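Local atomic coordinates of DUF5063 domain-containing protein (Bacteroides fragilis, PDB entry 3NRH), a protein that is of unknown function but belongs to the DUF5063 family and folds as a predominantly alpha-helical chain with a second copy in its assembly. Residues G150-W153 against G154-V158. Sequence-based numbering, arbitrary orientation.
Sequences GLLW and GQKLV
Leu152 and Lys156 meet one turn apart on helix 135-169, the lysine running its aliphatic chain past the leucine branch. With CG anti to its carbonyl carbon (chi1 -69°), Lys156 stays extended out to CE, which brings CE against the isobutyl group, 3.3 Å from Leu152 CG and tighter than usual van der Waals contact. The bend at chi4 (-61°) then turns NZ off the line of the chain. Beneath the side chains, Lys156 N donates to Leu152 O at 3.3 Å, and Gln155 N makes a weak second bond to the same oxygen.

On the buried side, Trp153 carries the contact. Its chi1 of 136° departs from the usual staggered positions and lays the indole over Gly154, whose CA lies over one face; Gly154 N is 3.3 Å from Trp153 CG. Leu157 lies alongside, pointing the same way, and brings CD1 to the ring edge, 3.7 Å from Trp153 NE1. The bond from Leu157 N to Trp153 O, 2.9 Å, ties the backbone under this pair. Phe149 meets the indole edge-to-face, while Ile119 and Ile123 of helix 112-131 and Ala53 of helix 35-54 pack on it. Gln155 and Val158 pack against His165 and Met161 of the second subunit.

The helix widens at 150-153 into a pi-type turn, and a water fits there: it accepts from Gln155 N at 3.0 Å and donates weakly to Gly150 O. The water thus links two backbone groups across the widened turn. Chemically, this stretch joins a lysine-leucine pair, whose ammonium reaches Asp118 only in a long, weak ion pair, to an apolar indole-leucine pair facing the helical core, where Trp153 NE1 is buried without a polar partner.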
ATOM      1  N   GLY A 150      -4.638   1.982  13.821  1.00 10.85           N
ATOM      2  CA  GLY A 150      -3.299   2.115  14.371  1.00 12.38           C
ATOM      3  C   GLY A 150      -2.945   1.026  15.362  1.00 15.45           C
ATOM      4  O   GLY A 150      -1.785   0.616  15.460  1.00 13.13           O
ATOM      5  N   LEU A 151      -3.946   0.551  16.098  1.00 10.74           N
ATOM      6  CA  LEU A 151      -3.728  -0.490  17.090  1.00 13.36           C
ATOM      7  C   LEU A 151      -3.495  -1.863  16.482  1.00 20.05           C
ATOM      8  O   LEU A 151      -2.740  -2.661  17.035  1.00 18.58           O
ATOM      9  CB  LEU A 151      -4.917  -0.585  18.047  1.00 13.10           C
ATOM     10  CG  LEU A 151      -5.210   0.577  18.994  1.00 14.80           C
ATOM     11  CD1 LEU A 151      -6.422   0.216  19.842  1.00 15.87           C
ATOM     12  CD2 LEU A 151      -4.001   0.859  19.881  1.00 15.84           C
ATOM     13  N   LEU A 152      -4.128  -2.159  15.350  1.00 18.06           N
ATOM     14  CA  LEU A 152      -3.944  -3.489  14.791  1.00 21.71           C
ATOM     15  C   LEU A 152      -4.203  -3.740  13.310  1.00 16.41           C
ATOM     16  O   LEU A 152      -3.359  -4.341  12.645  1.00 16.01           O
ATOM     17  CB  LEU A 152      -4.768  -4.488  15.610  1.00 30.18           C
ATOM     18  CG  LEU A 152      -4.491  -5.975  15.378  1.00 40.64           C
ATOM     19  CD1 LEU A 152      -3.038  -6.286  15.720  1.00 43.85           C
ATOM     20  CD2 LEU A 152      -5.430  -6.814  16.240  1.00 32.06           C
ATOM     21  N   TRP A 153      -5.348  -3.296  12.790  1.00 11.66           N
ATOM     22  CA  TRP A 153      -5.687  -3.560  11.390  1.00 14.32           C
ATOM     23  C   TRP A 153      -4.692  -3.011  10.368  1.00  9.33           C
ATOM     24  O   TRP A 153      -4.401  -3.673   9.370  1.00 10.18           O
ATOM     25  CB  TRP A 153      -7.127  -3.081  11.091  1.00 14.22           C
ATOM     26  CG  TRP A 153      -7.306  -2.328   9.784  1.00 26.16           C
ATOM     27  CD1 TRP A 153      -6.799  -2.667   8.557  1.00 35.12           C
ATOM     28  CD2 TRP A 153      -8.008  -1.100   9.593  1.00 22.42           C
ATOM     29  NE1 TRP A 153      -7.132  -1.720   7.625  1.00 25.86           N
ATOM     30  CE2 TRP A 153      -7.876  -0.748   8.231  1.00 28.50           C
ATOM     31  CE3 TRP A 153      -8.738  -0.259  10.440  1.00 18.01           C
ATOM     32  CZ2 TRP A 153      -8.441   0.407   7.702  1.00 18.19           C
ATOM     33  CZ3 TRP A 153      -9.297   0.886   9.910  1.00 29.07           C
ATOM     34  CH2 TRP A 153      -9.145   1.208   8.556  1.00 21.49           C
ATOM     35  N   GLY A 154      -4.182  -1.807  10.606  1.00 12.59           N
ATOM     36  CA  GLY A 154      -3.225  -1.220   9.685  1.00 11.05           C
ATOM     37  C   GLY A 154      -2.003  -2.097   9.459  1.00 10.22           C
ATOM     38  O   GLY A 154      -1.554  -2.262   8.324  1.00  8.57           O
ATOM     39  N   GLN A 155      -1.459  -2.661  10.535  1.00  9.60           N
ATOM     40  CA  GLN A 155      -0.281  -3.515  10.415  1.00 14.87           C
ATOM     41  C   GLN A 155      -0.631  -4.809   9.682  1.00 10.67           C
ATOM     42  O   GLN A 155       0.150  -5.295   8.869  1.00  9.98           O
ATOM     43  CB  GLN A 155       0.297  -3.835  11.796  1.00 13.11           C
ATOM     44  CG  GLN A 155       1.672  -4.510  11.754  1.00 21.17           C
ATOM     45  CD  GLN A 155       2.766  -3.586  11.242  1.00 29.15           C
ATOM     46  OE1 GLN A 155       2.979  -2.499  11.783  1.00 35.76           O
ATOM     47  NE2 GLN A 155       3.470  -4.019  10.197  1.00 30.67           N
ATOM     48  N   LYS A 156      -1.804  -5.363   9.966  1.00  9.24           N
ATOM     49  CA  LYS A 156      -2.225  -6.589   9.300  1.00 13.79           C
ATOM     50  C   LYS A 156      -2.361  -6.349   7.799  1.00 12.46           C
ATOM     51  O   LYS A 156      -2.036  -7.218   6.993  1.00  9.05           O
ATOM     52  CB  LYS A 156      -3.554  -7.082   9.872  1.00 11.68           C
ATOM     53  CG  LYS A 156      -3.452  -7.595  11.301  1.00 19.57           C
ATOM     54  CD  LYS A 156      -4.804  -8.037  11.827  1.00 22.13           C
ATOM     55  CE  LYS A 156      -4.709  -8.542  13.265  1.00 30.50           C
ATOM     56  NZ  LYS A 156      -3.810  -9.718  13.395  1.00 35.95           N
ATOM     57  N   LEU A 157      -2.826  -5.158   7.430  1.00  9.31           N
ATOM     58  CA  LEU A 157      -2.997  -4.802   6.029  1.00 10.17           C
ATOM     59  C   LEU A 157      -1.647  -4.770   5.304  1.00  9.09           C
ATOM     60  O   LEU A 157      -1.493  -5.375   4.242  1.00  8.24           O
ATOM     61  CB  LEU A 157      -3.704  -3.434   5.915  1.00  5.46           C
ATOM     62  CG  LEU A 157      -4.067  -2.950   4.502  1.00 11.50           C
ATOM     63  CD1 LEU A 157      -5.106  -1.846   4.584  1.00 10.91           C
ATOM     64  CD2 LEU A 157      -2.825  -2.447   3.776  1.00 12.61           C
ATOM     65  N   VAL A 158      -0.662  -4.075   5.871  1.00 13.20           N
ATOM     66  CA  VAL A 158       0.645  -4.007   5.222  1.00 10.39           C
ATOM     67  C   VAL A 158       1.339  -5.372   5.178  1.00 11.81           C
ATOM     68  O   VAL A 158       2.014  -5.698   4.197  1.00 10.19           O
ATOM     69  CB  VAL A 158       1.565  -2.965   5.898  1.00 13.65           C
ATOM     70  CG1 VAL A 158       1.000  -1.567   5.683  1.00 15.31           C
ATOM     71  CG2 VAL A 158       1.698  -3.254   7.374  1.00 24.63           C
TER
HETATM   72  O   HOH W   1      -1.742  -1.232  13.128  1.00 17.46           O